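Long-range contact in O-methyltransferase (Burkholderia thailandensis, PDB 3MCZ), which probably transfers a methyl group from S-adenosyl-L-methionine to an oxygen atom of a substrate not yet identified, working as a dimer: residues A[35-46]-A[115-123]. Numbering follows the deposited sequence.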
loop_
_atom_site.group_PDB
_atom_site.type_symbol
_atom_site.label_atom_id
_atom_site.label_comp_id
_atom_site.label_asym_id
_atom_site.label_seq_id
_atom_site.Cartn_x
_atom_site.Cartn_y
_atom_site.Cartn_z
ATOM N N TYR A 35 -1.901 -0.501 1.684
ATOM C CA TYR A 35 -1.681 0.831 1.165
ATOM C C TYR A 35 -1.594 1.866 2.298
ATOM O O TYR A 35 -0.935 2.887 2.148
ATOM C CB TYR A 35 -2.788 1.229 0.189
ATOM C CG TYR A 35 -4.127 1.414 0.812
ATOM C CD1 TYR A 35 -5.023 0.344 0.938
ATOM C CD2 TYR A 35 -4.536 2.671 1.269
ATOM C CE1 TYR A 35 -6.273 0.522 1.524
ATOM C CE2 TYR A 35 -5.768 2.853 1.864
ATOM C CZ TYR A 35 -6.632 1.767 2.006
ATOM O OH TYR A 35 -7.900 1.964 2.573
ATOM N N ARG A 36 -2.275 1.629 3.409
ATOM C CA ARG A 36 -2.289 2.651 4.471
ATOM C C ARG A 36 -0.902 2.992 4.957
ATOM O O ARG A 36 -0.617 4.147 5.221
ATOM C CB ARG A 36 -3.156 2.238 5.685
ATOM C CG ARG A 36 -4.611 2.010 5.394
ATOM C CD ARG A 36 -5.475 1.648 6.671
ATOM N NE ARG A 36 -4.994 0.442 7.316
ATOM C CZ ARG A 36 -4.200 0.419 8.387
ATOM N NH1 ARG A 36 -3.786 -0.744 8.865
ATOM N NH2 ARG A 36 -3.791 1.543 8.963
ATOM N N GLN A 37 -0.048 1.991 5.139
ATOM C CA GLN A 37 1.300 2.251 5.616
ATOM C C GLN A 37 2.079 3.145 4.639
ATOM O O GLN A 37 2.837 4.029 5.064
ATOM C CB GLN A 37 2.063 0.939 5.849
ATOM C CG GLN A 37 1.343 -0.050 6.737
ATOM C CD GLN A 37 0.899 0.571 8.053
ATOM O OE1 GLN A 37 1.719 1.092 8.803
ATOM N NE2 GLN A 37 -0.406 0.543 8.323
ATOM N N SER A 38 1.899 2.937 3.332
ATOM C CA SER A 38 2.512 3.834 2.326
ATOM C C SER A 38 2.132 5.257 2.586
ATOM O O SER A 38 3.004 6.145 2.644
ATOM C CB SER A 38 2.099 3.452 0.893
ATOM O OG SER A 38 2.448 2.108 0.636
ATOM N N ALA A 39 0.817 5.482 2.729
ATOM C CA ALA A 39 0.281 6.845 2.901
ATOM C C ALA A 39 0.855 7.537 4.134
ATOM O O ALA A 39 1.141 8.719 4.099
ATOM C CB ALA A 39 -1.211 6.800 2.968
ATOM N N ILE A 40 1.036 6.784 5.219
ATOM C CA ILE A 40 1.616 7.330 6.465
ATOM C C ILE A 40 3.052 7.845 6.213
ATOM O O ILE A 40 3.402 8.970 6.587
ATOM C CB ILE A 40 1.628 6.264 7.564
ATOM C CG1 ILE A 40 0.199 5.897 7.939
ATOM C CG2 ILE A 40 2.473 6.716 8.801
ATOM C CD1 ILE A 40 0.118 4.596 8.762
ATOM N N LEU A 41 3.881 7.007 5.596
ATOM C CA LEU A 41 5.219 7.421 5.262
ATOM C C LEU A 41 5.248 8.569 4.286
ATOM O O LEU A 41 6.051 9.489 4.433
ATOM C CB LEU A 41 6.013 6.248 4.692
ATOM C CG LEU A 41 7.480 6.535 4.326
ATOM C CD1 LEU A 41 8.301 7.140 5.491
ATOM C CD2 LEU A 41 8.134 5.241 3.737
ATOM N N HIS A 42 4.391 8.508 3.266
ATOM C CA HIS A 42 4.307 9.576 2.301
ATOM C C HIS A 42 4.022 10.879 3.005
ATOM O O HIS A 42 4.671 11.902 2.702
ATOM C CB HIS A 42 3.249 9.337 1.199
ATOM C CG HIS A 42 3.478 8.111 0.352
ATOM N ND1 HIS A 42 2.458 7.532 -0.366
ATOM C CD2 HIS A 42 4.564 7.323 0.157
ATOM C CE1 HIS A 42 2.901 6.457 -0.989
ATOM N NE2 HIS A 42 4.172 6.285 -0.664
ATOM N N TYR A 43 3.074 10.867 3.939
ATOM C CA TYR A 43 2.704 12.093 4.661
ATOM C C TYR A 43 3.892 12.654 5.476
ATOM O O TYR A 43 4.194 13.860 5.400
ATOM C CB TYR A 43 1.444 11.883 5.577
ATOM C CG TYR A 43 1.309 13.079 6.443
ATOM C CD1 TYR A 43 0.972 14.292 5.887
ATOM C CD2 TYR A 43 1.715 13.056 7.766
ATOM C CE1 TYR A 43 0.963 15.424 6.616
ATOM C CE2 TYR A 43 1.694 14.197 8.517
ATOM C CZ TYR A 43 1.308 15.375 7.939
ATOM O OH TYR A 43 1.315 16.527 8.652
ATOM N N ALA A 44 4.563 11.777 6.242
ATOM C CA ALA A 44 5.622 12.199 7.142
ATOM C C ALA A 44 6.763 12.843 6.344
ATOM O O ALA A 44 7.341 13.852 6.754
ATOM C CB ALA A 44 6.140 11.027 7.974
ATOM N N VAL A 45 7.027 12.279 5.181
ATOM C CA VAL A 45 8.087 12.746 4.299
ATOM C C VAL A 45 7.695 14.082 3.657
ATOM O O VAL A 45 8.523 15.020 3.648
ATOM C CB VAL A 45 8.431 11.690 3.240
ATOM C CG1 VAL A 45 9.373 12.251 2.156
ATOM C CG2 VAL A 45 9.107 10.492 3.906
ATOM N N ALA A 46 6.445 14.172 3.169
ATOM C CA ALA A 46 5.949 15.379 2.455
ATOM C C ALA A 46 5.922 16.607 3.318
ATOM O O ALA A 46 6.255 17.709 2.854
ATOM C CB ALA A 46 4.565 15.162 1.873
ATOM N N VAL A 115 10.486 8.642 -2.515
ATOM C CA VAL A 115 9.193 8.663 -1.829
ATOM C C VAL A 115 8.186 9.569 -2.551
ATOM O O VAL A 115 7.039 9.176 -2.785
ATOM C CB VAL A 115 9.341 9.044 -0.330
ATOM C CG1 VAL A 115 7.981 9.227 0.304
ATOM C CG2 VAL A 115 10.143 7.969 0.371
ATOM N N GLU A 116 8.662 10.725 -2.995
ATOM C CA GLU A 116 7.822 11.705 -3.681
ATOM C C GLU A 116 7.341 11.184 -5.028
ATOM O O GLU A 116 6.172 11.361 -5.394
ATOM C CB GLU A 116 8.601 12.985 -3.910
ATOM C CG GLU A 116 7.810 14.020 -4.680
ATOM C CD GLU A 116 8.533 15.346 -4.759
ATOM O OE1 GLU A 116 9.771 15.375 -4.646
ATOM O OE2 GLU A 116 7.842 16.361 -4.902
ATOM N N HIS A 117 8.236 10.519 -5.748
ATOM C CA HIS A 117 7.879 9.934 -7.024
ATOM C C HIS A 117 6.757 8.903 -6.783
ATOM O O HIS A 117 5.780 8.829 -7.533
ATOM C CB HIS A 117 9.073 9.228 -7.678
ATOM C CG HIS A 117 8.672 8.415 -8.865
ATOM N ND1 HIS A 117 8.056 8.980 -9.963
ATOM C CD2 HIS A 117 8.747 7.081 -9.113
ATOM C CE1 HIS A 117 7.772 8.028 -10.839
ATOM N NE2 HIS A 117 8.197 6.869 -10.355
ATOM N N GLN A 118 6.926 8.096 -5.745
ATOM C CA GLN A 118 5.931 7.076 -5.405
ATOM C C GLN A 118 4.591 7.692 -4.962
ATOM O O GLN A 118 3.544 7.301 -5.452
ATOM C CB GLN A 118 6.481 6.122 -4.370
ATOM C CG GLN A 118 7.617 5.218 -4.896
ATOM C CD GLN A 118 8.401 4.547 -3.790
ATOM O OE1 GLN A 118 8.578 5.112 -2.702
ATOM N NE2 GLN A 118 8.938 3.360 -4.079
ATOM N N TYR A 119 4.588 8.651 -4.056
ATOM C CA TYR A 119 3.288 9.200 -3.670
ATOM C C TYR A 119 2.596 9.992 -4.741
ATOM O O TYR A 119 1.382 10.073 -4.758
ATOM C CB TYR A 119 3.300 9.915 -2.334
ATOM C CG TYR A 119 3.998 11.208 -2.168
ATOM C CD1 TYR A 119 3.577 12.356 -2.817
ATOM C CD2 TYR A 119 5.020 11.324 -1.213
ATOM C CE1 TYR A 119 4.206 13.557 -2.582
ATOM C CE2 TYR A 119 5.656 12.529 -0.972
ATOM C CZ TYR A 119 5.251 13.638 -1.664
ATOM O OH TYR A 119 5.890 14.846 -1.430
ATOM N N LEU A 120 3.358 10.516 -5.694
ATOM C CA LEU A 120 2.732 11.197 -6.836
ATOM C C LEU A 120 1.954 10.259 -7.793
ATOM O O LEU A 120 1.224 10.756 -8.676
ATOM C CB LEU A 120 3.800 12.001 -7.611
ATOM C CG LEU A 120 4.308 13.239 -6.840
ATOM C CD1 LEU A 120 5.471 13.938 -7.584
ATOM C CD2 LEU A 120 3.114 14.207 -6.581
ATOM N N GLN A 121 2.099 8.933 -7.654
ATOM C CA GLN A 121 1.300 8.009 -8.489
ATOM C C GLN A 121 0.045 7.479 -7.778
ATOM O O GLN A 121 -0.678 6.644 -8.333
ATOM C CB GLN A 121 2.141 6.813 -8.997
ATOM C CG GLN A 121 3.576 7.144 -9.397
ATOM C CD GLN A 121 3.686 8.377 -10.288
ATOM O OE1 GLN A 121 2.880 8.571 -11.200
ATOM N NE2 GLN A 121 4.699 9.216 -10.028
ATOM N N TRP A 122 -0.246 7.996 -6.579
ATOM C CA TRP A 122 -1.333 7.461 -5.758
ATOM C C TRP A 122 -2.679 7.429 -6.463
ATOM O O TRP A 122 -3.442 6.461 -6.354
ATOM C CB TRP A 122 -1.490 8.303 -4.496
ATOM C CG TRP A 122 -2.421 7.734 -3.451
ATOM C CD1 TRP A 122 -3.732 8.052 -3.239
ATOM C CD2 TRP A 122 -2.067 6.801 -2.432
ATOM N NE1 TRP A 122 -4.215 7.354 -2.167
ATOM C CE2 TRP A 122 -3.222 6.581 -1.647
ATOM C CE3 TRP A 122 -0.886 6.158 -2.083
ATOM C CZ2 TRP A 122 -3.225 5.735 -0.551
ATOM C CZ3 TRP A 122 -0.901 5.279 -0.990
ATOM C CH2 TRP A 122 -2.056 5.093 -0.242
ATOM N N ASP A 123 -2.997 8.521 -7.133
ATOM C CA ASP A 123 -4.272 8.633 -7.828
ATOM C C ASP A 123 -4.336 7.872 -9.156
ATOM O O ASP A 123 -5.416 7.717 -9.728
ATOM C CB ASP A 123 -4.626 10.116 -8.076
ATOM C CG ASP A 123 -4.697 10.933 -6.797
ATOM O OD1 ASP A 123 -4.894 10.318 -5.713
ATOM O OD2 ASP A 123 -4.593 12.191 -6.881
#
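Helix 35-46 and the short helical piece 115-119 run closer to antiparallel than parallel, their directions 127° apart and their axes 9.9 Å apart at closest approach, with H42 and Y119 nearest each other along the backbones. The H42 imidazole sits at the centre. Y119 CB lies over one face as a CH-pi contact, 3.4 Å from the centroid of the H42 ring, while S38 O, one turn earlier in the helix of H42, is above the middle of the opposite face; the ring is held between the two, which limits its rotation about CB-CG. W122 CE3 meets the edge of the H42 ring in plane, 4.0 Å from H42 CE1. With CG of Y119 between its own backbone N and carbonyl carbon (chi1 70°), the phenol runs back past H42 to A46, whose CB is 3.6 Å from Y119 OH; that hydroxyl also makes a weak hydrogen bond to R151. Beyond H42, V45 and V115 meet tip to tip, V45 CG1 to V115 CG1 at 3.8 Å. At the other end W122, which closes the type I turn begun at Y119, drives its benzo edge into the first turn of helix 35-46: W122 CH2 is 3.7 Å from A39 CB and 3.4 Å from Y35 O, and it also comes to the edge of the Y35 ring. No hydrogen bond joins the two segments; H42 NE2 bonds to S32 O of the second subunit, and Q118 OE1 to S32 OG there. Through H42 and W122, the aromatic cluster they form with Y119 belongs to the dimer interface, consistent with this family's dimerisation domain preceding a Rossmann-like catalytic domain.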